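Local structure of ebony (Drosophila melanogaster, 6DYR) at residues A76-A81 with L120-M125; L60-Y65 with H145-V150; A29-W34 with R195-A200; L93-E98 with N186-S191. The protein probably joins beta-alanine to amines such as histamine, this chain being its C-terminal domain, which likely selects the amine, with beta-alanyl-histamine bound. One frame throughout, in Å; residues are numbered along the deposited sequence.

Contact 1 (A76-A81 with L120-M125). With HJD (N-[2-(1H-imidazol-5-yl)ethyl]-beta-alaninamide), chain B.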
# COMPACT_ATOMS: atom_id res chain seq x y z
N ALA A 76 0.20 -3.10 7.52
CA ALA A 76 0.56 -3.52 6.17
C ALA A 76 -0.59 -4.38 5.65
O ALA A 76 -0.76 -5.53 6.06
CB ALA A 76 1.87 -4.29 6.15
N LEU A 77 -1.40 -3.80 4.77
CA LEU A 77 -2.53 -4.51 4.18
C LEU A 77 -2.05 -5.25 2.94
O LEU A 77 -1.54 -4.63 2.00
CB LEU A 77 -3.65 -3.53 3.84
CG LEU A 77 -3.98 -2.53 4.95
CD1 LEU A 77 -5.17 -1.67 4.56
CD2 LEU A 77 -4.24 -3.24 6.27
N ASN A 78 -2.20 -6.57 2.94
CA ASN A 78 -1.70 -7.41 1.87
C ASN A 78 -2.82 -8.27 1.31
O ASN A 78 -3.71 -8.70 2.04
CB ASN A 78 -0.56 -8.32 2.35
CG ASN A 78 0.54 -7.56 3.04
OD1 ASN A 78 1.23 -6.75 2.43
ND2 ASN A 78 0.72 -7.83 4.33
N PHE A 79 -2.75 -8.51 0.01
CA PHE A 79 -3.60 -9.48 -0.66
C PHE A 79 -2.76 -10.31 -1.61
O PHE A 79 -1.67 -9.90 -2.03
CB PHE A 79 -4.73 -8.81 -1.47
CG PHE A 79 -5.94 -8.47 -0.66
CD1 PHE A 79 -6.67 -9.45 -0.02
CD2 PHE A 79 -6.38 -7.16 -0.57
CE1 PHE A 79 -7.80 -9.13 0.71
CE2 PHE A 79 -7.50 -6.83 0.15
CZ PHE A 79 -8.21 -7.82 0.80
N ASP A 80 -3.26 -11.50 -1.93
CA ASP A 80 -2.78 -12.20 -3.11
C ASP A 80 -3.12 -11.36 -4.33
O ASP A 80 -4.29 -10.99 -4.52
CB ASP A 80 -3.43 -13.59 -3.20
CG ASP A 80 -2.85 -14.46 -4.31
OD1 ASP A 80 -2.25 -13.92 -5.27
OD2 ASP A 80 -3.00 -15.69 -4.23
N ALA A 81 -2.11 -11.04 -5.14
CA ALA A 81 -2.34 -10.14 -6.27
C ALA A 81 -3.35 -10.71 -7.25
O ALA A 81 -4.07 -9.95 -7.91
CB ALA A 81 -1.02 -9.84 -6.98
N LEU A 120 2.42 -11.92 -3.63
CA LEU A 120 1.95 -11.21 -2.44
C LEU A 120 1.91 -9.72 -2.76
O LEU A 120 2.96 -9.09 -2.93
CB LEU A 120 2.84 -11.50 -1.24
CG LEU A 120 2.35 -10.87 0.06
CD1 LEU A 120 1.01 -11.47 0.46
CD2 LEU A 120 3.37 -11.02 1.17
N HIS A 121 0.71 -9.16 -2.86
CA HIS A 121 0.54 -7.75 -3.19
C HIS A 121 0.51 -6.96 -1.89
O HIS A 121 -0.49 -6.97 -1.17
CB HIS A 121 -0.73 -7.52 -4.01
CG HIS A 121 -0.82 -6.16 -4.62
ND1 HIS A 121 -2.02 -5.59 -4.99
CD2 HIS A 121 0.14 -5.26 -4.94
CE1 HIS A 121 -1.79 -4.39 -5.50
NE2 HIS A 121 -0.49 -4.17 -5.49
N SER A 122 1.61 -6.28 -1.58
CA SER A 122 1.64 -5.32 -0.48
C SER A 122 1.07 -4.01 -1.02
O SER A 122 1.80 -3.10 -1.42
CB SER A 122 3.06 -5.15 0.06
OG SER A 122 3.13 -4.08 0.98
N PHE A 123 -0.26 -3.93 -1.04
CA PHE A 123 -0.91 -2.83 -1.72
C PHE A 123 -1.06 -1.59 -0.85
O PHE A 123 -1.23 -0.49 -1.40
CB PHE A 123 -2.29 -3.26 -2.24
CG PHE A 123 -3.34 -3.40 -1.17
CD1 PHE A 123 -3.45 -4.57 -0.45
CD2 PHE A 123 -4.21 -2.36 -0.90
CE1 PHE A 123 -4.41 -4.70 0.54
CE2 PHE A 123 -5.18 -2.49 0.08
CZ PHE A 123 -5.28 -3.66 0.80
N MET A 124 -1.00 -1.72 0.47
CA MET A 124 -1.15 -0.55 1.32
C MET A 124 -0.31 -0.71 2.58
O MET A 124 -0.26 -1.80 3.17
CB MET A 124 -2.62 -0.31 1.69
CG MET A 124 -3.00 1.16 1.81
SD MET A 124 -4.76 1.47 1.57
CE MET A 124 -4.95 1.10 -0.17
N MET A 125 0.36 0.37 2.97
CA MET A 125 1.21 0.39 4.15
C MET A 125 1.11 1.78 4.77
O MET A 125 1.29 2.78 4.08
CB MET A 125 2.66 0.06 3.80
CG MET A 125 3.58 -0.14 4.99
SD MET A 125 5.17 -0.86 4.53
CE MET A 125 4.69 -2.51 4.02
N1 HJD B . -2.53 3.37 -2.96
C2 HJD B . -1.29 3.96 -2.97
N3 HJD B . 1.45 1.77 -1.60
C4 HJD B . -0.03 3.17 -3.01
N4 HJD B . 5.01 -0.97 -0.18
C5 HJD B . 0.45 2.82 -1.61
C6 HJD B . 1.88 1.20 -0.46
C1 HJD B . -1.52 5.30 -2.91
C3 HJD B . -3.45 4.34 -2.91
C7 HJD B . 2.76 -0.02 -0.59
C8 HJD B . 4.12 0.18 0.04
N2 HJD B . -2.88 5.53 -2.88
O1 HJD B . 1.54 1.63 0.64

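Contact 2 (L60-Y65 with H145-V150)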
# COMPACT_ATOMS: atom_id res chain seq x y z
N LEU A 60 -3.39 -12.30 5.50
CA LEU A 60 -2.12 -11.86 4.95
C LEU A 60 -1.67 -10.51 5.48
O LEU A 60 -0.53 -10.12 5.23
CB LEU A 60 -2.20 -11.80 3.41
CG LEU A 60 -2.41 -13.13 2.69
CD1 LEU A 60 -2.57 -12.93 1.19
CD2 LEU A 60 -1.27 -14.08 2.99
N SER A 61 -2.53 -9.80 6.20
CA SER A 61 -2.22 -8.47 6.71
C SER A 61 -1.93 -8.54 8.21
O SER A 61 -2.32 -9.47 8.90
CB SER A 61 -3.38 -7.51 6.45
OG SER A 61 -3.68 -7.43 5.07
N PHE A 62 -1.24 -7.51 8.69
CA PHE A 62 -0.89 -7.43 10.09
C PHE A 62 -0.89 -5.98 10.53
O PHE A 62 -0.80 -5.06 9.70
CB PHE A 62 0.48 -8.08 10.38
CG PHE A 62 1.62 -7.48 9.59
CD1 PHE A 62 2.33 -6.40 10.09
CD2 PHE A 62 1.98 -8.00 8.36
CE1 PHE A 62 3.37 -5.85 9.38
CE2 PHE A 62 3.02 -7.45 7.64
CZ PHE A 62 3.72 -6.37 8.15
N VAL A 63 -1.00 -5.77 11.83
CA VAL A 63 -0.79 -4.47 12.44
C VAL A 63 0.50 -4.53 13.25
O VAL A 63 0.99 -5.60 13.61
CB VAL A 63 -1.98 -4.03 13.32
CG1 VAL A 63 -3.21 -3.78 12.46
CG2 VAL A 63 -2.26 -5.07 14.38
N VAL A 64 1.05 -3.36 13.53
CA VAL A 64 2.28 -3.24 14.31
C VAL A 64 1.94 -2.51 15.60
O VAL A 64 1.49 -1.36 15.57
CB VAL A 64 3.39 -2.53 13.54
CG1 VAL A 64 4.58 -2.29 14.45
CG2 VAL A 64 3.80 -3.35 12.34
N TYR A 65 2.15 -3.18 16.73
CA TYR A 65 1.93 -2.58 18.04
C TYR A 65 3.22 -1.97 18.57
O TYR A 65 4.30 -2.55 18.42
CB TYR A 65 1.42 -3.62 19.03
CG TYR A 65 -0.05 -3.93 18.93
CD1 TYR A 65 -0.99 -3.18 19.62
CD2 TYR A 65 -0.51 -4.99 18.15
CE1 TYR A 65 -2.34 -3.46 19.54
CE2 TYR A 65 -1.86 -5.28 18.06
CZ TYR A 65 -2.77 -4.51 18.76
OH TYR A 65 -4.11 -4.80 18.67
N HIS A 145 10.44 -5.92 7.10
CA HIS A 145 10.97 -7.18 7.59
C HIS A 145 9.87 -8.20 7.80
O HIS A 145 10.12 -9.41 7.66
CB HIS A 145 11.74 -6.93 8.90
CG HIS A 145 12.37 -8.16 9.47
ND1 HIS A 145 11.69 -9.05 10.26
CD2 HIS A 145 13.64 -8.64 9.36
CE1 HIS A 145 12.50 -10.03 10.62
NE2 HIS A 145 13.69 -9.80 10.09
N GLU A 146 8.66 -7.75 8.09
CA GLU A 146 7.56 -8.67 8.38
C GLU A 146 6.79 -9.10 7.14
O GLU A 146 6.33 -10.24 7.08
CB GLU A 146 6.60 -8.03 9.39
CG GLU A 146 5.42 -8.91 9.78
CD GLU A 146 5.82 -10.11 10.62
OE1 GLU A 146 6.97 -10.16 11.11
OE2 GLU A 146 4.98 -11.02 10.79
N VAL A 147 6.64 -8.22 6.14
CA VAL A 147 6.00 -8.65 4.90
C VAL A 147 6.84 -9.72 4.22
O VAL A 147 6.30 -10.64 3.58
CB VAL A 147 5.73 -7.46 3.96
CG1 VAL A 147 4.72 -6.51 4.58
CG2 VAL A 147 7.00 -6.73 3.63
N LEU A 148 8.16 -9.64 4.35
CA LEU A 148 9.01 -10.71 3.85
C LEU A 148 8.78 -12.00 4.62
O LEU A 148 8.67 -13.08 4.03
CB LEU A 148 10.48 -10.29 3.92
CG LEU A 148 11.47 -11.28 3.30
CD1 LEU A 148 11.13 -11.52 1.84
CD2 LEU A 148 12.91 -10.79 3.46
N ARG A 149 8.70 -11.90 5.95
CA ARG A 149 8.47 -13.08 6.78
C ARG A 149 7.11 -13.70 6.49
O ARG A 149 6.98 -14.93 6.44
CB ARG A 149 8.60 -12.72 8.25
CG ARG A 149 8.71 -13.92 9.18
CD ARG A 149 8.17 -13.59 10.55
NE ARG A 149 6.77 -13.19 10.50
CZ ARG A 149 5.75 -14.04 10.42
NH1 ARG A 149 5.98 -15.35 10.38
NH2 ARG A 149 4.51 -13.59 10.37
N VAL A 150 6.09 -12.86 6.30
CA VAL A 150 4.77 -13.38 5.96
C VAL A 150 4.80 -14.02 4.57
O VAL A 150 4.21 -15.08 4.35
CB VAL A 150 3.72 -12.25 6.04
CG1 VAL A 150 2.38 -12.73 5.49
CG2 VAL A 150 3.57 -11.77 7.48

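Contact 3 (A29-W34 with R195-A200). With HJD (N-[2-(1H-imidazol-5-yl)ethyl]-beta-alaninamide), chain B.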
# COMPACT_ATOMS: atom_id res chain seq x y z
N ALA A 29 -0.95 12.15 0.92
CA ALA A 29 -0.65 11.20 -0.12
C ALA A 29 -0.09 11.89 -1.36
O ALA A 29 -0.54 12.97 -1.74
CB ALA A 29 -1.90 10.40 -0.49
N ASP A 30 0.88 11.23 -2.00
CA ASP A 30 1.56 11.82 -3.15
C ASP A 30 0.67 11.82 -4.39
O ASP A 30 0.83 12.68 -5.26
CB ASP A 30 2.86 11.07 -3.42
CG ASP A 30 3.69 10.89 -2.17
OD1 ASP A 30 3.24 10.16 -1.25
OD2 ASP A 30 4.80 11.47 -2.09
N LEU A 31 -0.26 10.87 -4.49
CA LEU A 31 -1.18 10.83 -5.61
C LEU A 31 -2.48 11.57 -5.32
O LEU A 31 -3.01 12.27 -6.19
CB LEU A 31 -1.49 9.38 -5.99
CG LEU A 31 -0.39 8.58 -6.69
CD1 LEU A 31 -0.91 7.20 -7.05
CD2 LEU A 31 0.10 9.31 -7.92
N GLU A 32 -3.00 11.44 -4.10
CA GLU A 32 -4.28 12.03 -3.74
C GLU A 32 -4.22 13.55 -3.63
O GLU A 32 -5.26 14.20 -3.76
CB GLU A 32 -4.78 11.44 -2.41
CG GLU A 32 -5.34 10.02 -2.51
CD GLU A 32 -4.28 8.95 -2.68
OE1 GLU A 32 -4.61 7.76 -2.47
OE2 GLU A 32 -3.12 9.27 -3.03
N GLN A 33 -3.04 14.12 -3.38
CA GLN A 33 -2.93 15.57 -3.26
C GLN A 33 -3.30 16.27 -4.56
O GLN A 33 -3.73 17.42 -4.54
CB GLN A 33 -1.51 15.95 -2.84
CG GLN A 33 -0.45 15.54 -3.85
CD GLN A 33 0.95 15.91 -3.42
OE1 GLN A 33 1.92 15.23 -3.78
NE2 GLN A 33 1.08 16.99 -2.67
N TRP A 34 -3.14 15.59 -5.69
CA TRP A 34 -3.42 16.19 -6.99
C TRP A 34 -4.87 16.03 -7.42
O TRP A 34 -5.29 16.68 -8.38
CB TRP A 34 -2.48 15.59 -8.04
CG TRP A 34 -1.05 15.66 -7.60
CD1 TRP A 34 -0.25 14.61 -7.27
CD2 TRP A 34 -0.28 16.85 -7.42
NE1 TRP A 34 0.99 15.08 -6.89
CE2 TRP A 34 1.00 16.45 -6.98
CE3 TRP A 34 -0.53 18.21 -7.59
CZ2 TRP A 34 2.01 17.36 -6.70
CZ3 TRP A 34 0.47 19.11 -7.32
CH2 TRP A 34 1.73 18.69 -6.88
N ARG A 195 -5.15 14.57 -17.48
CA ARG A 195 -4.04 14.02 -16.70
C ARG A 195 -4.28 14.34 -15.23
O ARG A 195 -3.94 15.45 -14.77
CB ARG A 195 -2.71 14.59 -17.18
CG ARG A 195 -2.31 14.04 -18.55
CD ARG A 195 -0.98 14.57 -19.05
NE ARG A 195 -1.02 16.00 -19.32
CZ ARG A 195 -0.35 16.91 -18.62
NH1 ARG A 195 0.44 16.53 -17.62
NH2 ARG A 195 -0.44 18.20 -18.93
N PRO A 196 -4.86 13.42 -14.46
CA PRO A 196 -5.25 13.74 -13.08
C PRO A 196 -4.09 14.17 -12.20
O PRO A 196 -4.29 14.99 -11.29
CB PRO A 196 -5.87 12.43 -12.57
CG PRO A 196 -6.23 11.68 -13.81
CD PRO A 196 -5.19 12.03 -14.82
N PHE A 197 -2.89 13.65 -12.43
CA PHE A 197 -1.69 14.07 -11.72
C PHE A 197 -0.80 14.95 -12.58
O PHE A 197 0.41 15.01 -12.34
CB PHE A 197 -0.91 12.86 -11.21
CG PHE A 197 -1.77 11.70 -10.80
CD1 PHE A 197 -2.60 11.79 -9.69
CD2 PHE A 197 -1.74 10.52 -11.52
CE1 PHE A 197 -3.39 10.72 -9.32
CE2 PHE A 197 -2.53 9.44 -11.14
CZ PHE A 197 -3.35 9.54 -10.04
N GLY A 198 -1.37 15.64 -13.57
CA GLY A 198 -0.58 16.48 -14.46
C GLY A 198 0.06 17.67 -13.79
O GLY A 198 1.05 18.20 -14.31
N ASP A 199 -0.48 18.11 -12.66
CA ASP A 199 0.12 19.21 -11.91
C ASP A 199 1.28 18.76 -11.03
O ASP A 199 1.95 19.61 -10.43
CB ASP A 199 -0.93 19.91 -11.05
CG ASP A 199 -1.94 20.67 -11.88
OD1 ASP A 199 -1.55 21.21 -12.94
OD2 ASP A 199 -3.12 20.73 -11.48
N ALA A 200 1.53 17.45 -10.93
CA ALA A 200 2.66 16.96 -10.17
C ALA A 200 3.96 17.20 -10.95
O ALA A 200 3.97 17.13 -12.18
CB ALA A 200 2.50 15.47 -9.88
N1 HJD B . -2.53 3.37 -2.96
C2 HJD B . -1.29 3.96 -2.97
N3 HJD B . 1.45 1.77 -1.60
C4 HJD B . -0.03 3.17 -3.01
N4 HJD B . 5.01 -0.97 -0.18
C5 HJD B . 0.45 2.82 -1.61
C6 HJD B . 1.88 1.20 -0.46
C1 HJD B . -1.52 5.30 -2.91
C3 HJD B . -3.45 4.34 -2.91
C7 HJD B . 2.76 -0.02 -0.59
C8 HJD B . 4.12 0.18 0.04
N2 HJD B . -2.88 5.53 -2.88
O1 HJD B . 1.54 1.63 0.64

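Contact 4 (L93-E98 with N186-S191)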
# COMPACT_ATOMS: atom_id res chain seq x y z
N LEU A 93 -10.97 8.35 -5.71
CA LEU A 93 -9.92 7.35 -5.51
C LEU A 93 -9.94 6.26 -6.57
O LEU A 93 -8.97 5.51 -6.67
CB LEU A 93 -10.06 6.70 -4.13
CG LEU A 93 -9.77 7.57 -2.90
CD1 LEU A 93 -9.88 6.71 -1.65
CD2 LEU A 93 -8.40 8.20 -3.01
N LEU A 94 -11.02 6.16 -7.35
CA LEU A 94 -11.04 5.21 -8.46
C LEU A 94 -9.93 5.51 -9.46
O LEU A 94 -9.32 4.60 -10.02
CB LEU A 94 -12.41 5.24 -9.15
CG LEU A 94 -12.55 4.44 -10.45
CD1 LEU A 94 -12.34 2.95 -10.20
CD2 LEU A 94 -13.91 4.70 -11.10
N ILE A 95 -9.65 6.80 -9.69
CA ILE A 95 -8.57 7.18 -10.58
C ILE A 95 -7.23 6.70 -10.02
O ILE A 95 -6.36 6.23 -10.77
CB ILE A 95 -8.56 8.71 -10.79
CG1 ILE A 95 -9.89 9.16 -11.41
CG2 ILE A 95 -7.39 9.12 -11.66
CD1 ILE A 95 -10.03 10.66 -11.54
N VAL A 96 -7.06 6.79 -8.70
CA VAL A 96 -5.82 6.32 -8.08
C VAL A 96 -5.64 4.83 -8.32
O VAL A 96 -4.58 4.38 -8.78
CB VAL A 96 -5.81 6.65 -6.58
CG1 VAL A 96 -4.77 5.80 -5.85
CG2 VAL A 96 -5.53 8.12 -6.35
N PHE A 97 -6.67 4.04 -8.03
CA PHE A 97 -6.53 2.59 -8.18
C PHE A 97 -6.54 2.17 -9.63
O PHE A 97 -5.93 1.15 -9.98
CB PHE A 97 -7.62 1.88 -7.38
CG PHE A 97 -7.39 1.94 -5.89
CD1 PHE A 97 -6.57 1.01 -5.27
CD2 PHE A 97 -7.96 2.94 -5.12
CE1 PHE A 97 -6.34 1.06 -3.91
CE2 PHE A 97 -7.74 2.99 -3.76
CZ PHE A 97 -6.93 2.06 -3.15
N GLU A 98 -7.20 2.93 -10.50
CA GLU A 98 -7.06 2.67 -11.93
C GLU A 98 -5.66 3.00 -12.41
O GLU A 98 -5.12 2.31 -13.29
CB GLU A 98 -8.10 3.46 -12.73
CG GLU A 98 -9.44 2.74 -12.85
CD GLU A 98 -10.49 3.58 -13.56
OE1 GLU A 98 -10.16 4.71 -14.00
OE2 GLU A 98 -11.64 3.11 -13.67
N ASN A 186 2.66 12.40 -13.82
CA ASN A 186 1.98 13.46 -14.55
C ASN A 186 1.73 13.11 -16.01
O ASN A 186 1.11 13.90 -16.73
CB ASN A 186 2.75 14.79 -14.45
CG ASN A 186 4.14 14.73 -15.05
OD1 ASN A 186 4.42 13.99 -15.99
ND2 ASN A 186 5.04 15.56 -14.51
N GLU A 187 2.19 11.95 -16.47
CA GLU A 187 1.98 11.51 -17.84
C GLU A 187 0.81 10.54 -17.99
O GLU A 187 0.46 10.19 -19.12
CB GLU A 187 3.25 10.85 -18.38
CG GLU A 187 4.43 11.80 -18.51
CD GLU A 187 5.72 11.09 -18.88
OE1 GLU A 187 5.73 9.84 -18.89
OE2 GLU A 187 6.73 11.77 -19.15
N TYR A 188 0.21 10.11 -16.89
CA TYR A 188 -0.91 9.17 -16.95
C TYR A 188 -2.17 9.89 -17.39
O TYR A 188 -2.54 10.93 -16.82
CB TYR A 188 -1.13 8.51 -15.59
CG TYR A 188 -2.41 7.72 -15.51
CD1 TYR A 188 -2.56 6.54 -16.21
CD2 TYR A 188 -3.47 8.16 -14.72
CE1 TYR A 188 -3.74 5.81 -16.14
CE2 TYR A 188 -4.65 7.43 -14.64
CZ TYR A 188 -4.78 6.26 -15.36
OH TYR A 188 -5.94 5.53 -15.29
N VAL A 189 -2.85 9.33 -18.38
CA VAL A 189 -4.06 9.92 -18.93
C VAL A 189 -5.26 9.15 -18.41
O VAL A 189 -5.31 7.92 -18.51
CB VAL A 189 -4.04 9.92 -20.47
CG1 VAL A 189 -5.27 10.63 -21.01
CG2 VAL A 189 -2.77 10.58 -20.99
N HIS A 190 -6.23 9.88 -17.85
CA HIS A 190 -7.50 9.31 -17.43
C HIS A 190 -8.34 8.95 -18.66
O HIS A 190 -8.01 9.29 -19.80
CB HIS A 190 -8.24 10.31 -16.54
CG HIS A 190 -9.43 9.74 -15.81
ND1 HIS A 190 -9.58 8.39 -15.57
CD2 HIS A 190 -10.51 10.34 -15.27
CE1 HIS A 190 -10.71 8.18 -14.92
NE2 HIS A 190 -11.29 9.35 -14.72
N SER A 191 -9.44 8.23 -18.42
CA SER A 191 -10.31 7.82 -19.52
C SER A 191 -10.88 9.01 -20.27
O SER A 191 -11.19 8.90 -21.46
CB SER A 191 -11.43 6.93 -18.99
OG SER A 191 -12.13 7.55 -17.92

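Contact 1 (A76-A81 with L120-M125)
L77 and F123 meet at the apolar centre of this antiparallel strand pair, where CZ of the F123 ring lies 3.5 Å from L77 CB. F123 sets CG between its backbone N and carbonyl carbon (chi1 74°), a turn that lays the ring back over strand 71-80 and brings its CE1 to 3.3 Å from F79 CD2. The two phenyl planes differ by only 16°, yet their centroids stand 5.4 Å apart, so the rings are slid past each other and barely overlap. M124 runs alongside L77, CB to CB 4.0 Å, and helix 14-25 touches both. Because F123 and M124 both face L77, strand 119-127 carries a classic beta bulge here. L77 N gives a 2.8 Å bond to M124 O, whereas L77 O receives weak bonds from both M124 N and F123 N. Regular pairing resumes beyond, with F79 N bonded to H121 O at 3.0 Å and H121 N bonded back to F79 O. On the other face N78 OD1 lies 3.4 Å from S122 CB, while N78 ND2 is held by L60 O. At the polar edge M125 N makes a weak bond of 2.9 Å to O1 of HJD. In the GNAT fold, which the strand order matches, a bulged fourth strand turns a backbone N-H to the acyl carbonyl; the amide oxygen of this beta-alanyl-histamine, probably the reaction product, may be recognised comparably.

Contact 2 (L60-Y65 with H145-V150)
F62 and E146 join strand 62-66 to helix 133-153, which packs on one face of the central sheet in what the topology indicates is a GNAT-like fold. The phenyl group leaves its strand with CG between the backbone N and the carbonyl carbon (chi1 58°), and this presents one ring face to the helix. Over the centre of that face sits E146 CG, 3.5 Å from the F62 ring centroid and 14° off the normal, a CH-pi contact made by the aliphatic part of an acidic side chain. V147 approaches differently: its CG1 lies near the ring plane, at the edge, 3.6 Å from F62 CE2. V150 CG2 is more distant, 4.2 Å from F62 CD2, while its other methyl, CG1, reaches the backbone at L60 O. F62 also touches A6, A76 and M143, so the ring is buried between strands and helix.

In E146 the bend at chi2 (70°) leaves CG on the ring and leads the carboxylate away from it. One helical turn later R149 grips that carboxylate side-on in a salt bridge, and R149 NH1 has a second partner in E153. Both donor nitrogens reach E146 OE2 from the same face of the carboxylate, R149 NH2 at 2.6 Å and R149 NE at 2.8 Å, while NE also bonds E146 OE1 at 3.1 Å.

Contact 3 (A29-W34 with R195-A200)
W34 has CG anti to its carbonyl carbon (chi1 -51°), which carries the indole across to D199 and A200; L31, turned the same way (chi1 -72°), sends CD2 over the ring of F197. Two CH-pi contacts result. L31 CD2 stands 3.9 Å from the F197 centroid and 4° off the normal, almost exactly above the middle of the face. A200 CB lies over the five-membered ring of W34, 3.6 Å from its centroid but displaced toward the rim. Farther along the same indole face the backbone of D199 takes over, D199 O being 3.5 Å from W34 CZ3, while D199 CB is 3.9 Å from W34 CE3. The opposite indole face is met by Q33 CG.

The contact ties the loop between helices 14-25 and 42-57 to the long connection that precedes the strand 205-212 of the GNAT-like sheet. In that connection two overlapping type I turns, R195 to G198 and F197 to A200, share F197, whose ring has L31 over one face and W34 CB at its edge, 4.1 Å from F197 CD1. The ring of F99, on helix 93-111, also meets F197. At the polar end of the indole, W34 NE1 donates to Q204 OE1. With an alanine at W34, the A200 methyl and the D199 backbone would probably lose their aromatic cover and Q204 OE1 its indole donor. On the ligand side of the same loop, E32 OE1 lies 2.9 Å from N2 of the imidazole of HJD.

Contact 4 (L93-E98 with N186-S191)
Helix 93-111, which follows the third strand of the GNAT-like sheet, meets the connection leading to strand 205-212 through I95 and E98, with H190 and Y188 as their partners. I95 CG1 lies over one face of the imidazole, 3.9 Å from the H190 centroid and 24° off the normal. I95 CD1, carried onward by an extended chi2 (175°), stays with the same ring at 3.7 Å from H190 NE2. The opposite imidazole face is met by S191 OG, so the ring is sandwiched between an alkyl branch and a hydroxyl.

E98 comes to the edge instead, its OE1 3.6 Å from H190 CE1 near the ring plane. Y188 turns a ring edge to I95, CE2 to CG2 4.4 Å, and its OH stands 3.9 Å from E98 CB; F99 and F102 meet the same phenol ring. Were H190 an alanine, I95 CG1 and CD1 would probably face a gap and E98 would lose its imidazole neighbour. E98 OE1 and H190 ND1 stand 4.0 Å apart, too far for a hydrogen bond, but a carboxylate this close to the ring edge would probably polarise the imidazole and could favour its protonation; the rest of the contact is van der Waals and CH-pi.

From the N terminus, A29-W34 comes first and finds its partner only at R195-A200, so contact 3, tying two long loops, closes round the other three. Contact 2 opens next at L60-Y65, joining a strand to helix 133-153, and contact 1, a pairing of neighbouring strands, nests inside it; the two touch where N78 of strand 71-80 bonds to L60 and S61, just ahead of strand 62-66. Contact 4 starts at L93-E98, within the loops of both, and carries helix 93-111 to the late loop at N186-S191, thus crossing contacts 1 and 2. F97 packs on M124 of contact 1, and N186 bonds to R195 and A200 of contact 3. Contacts 1 and 3 both reach HJD.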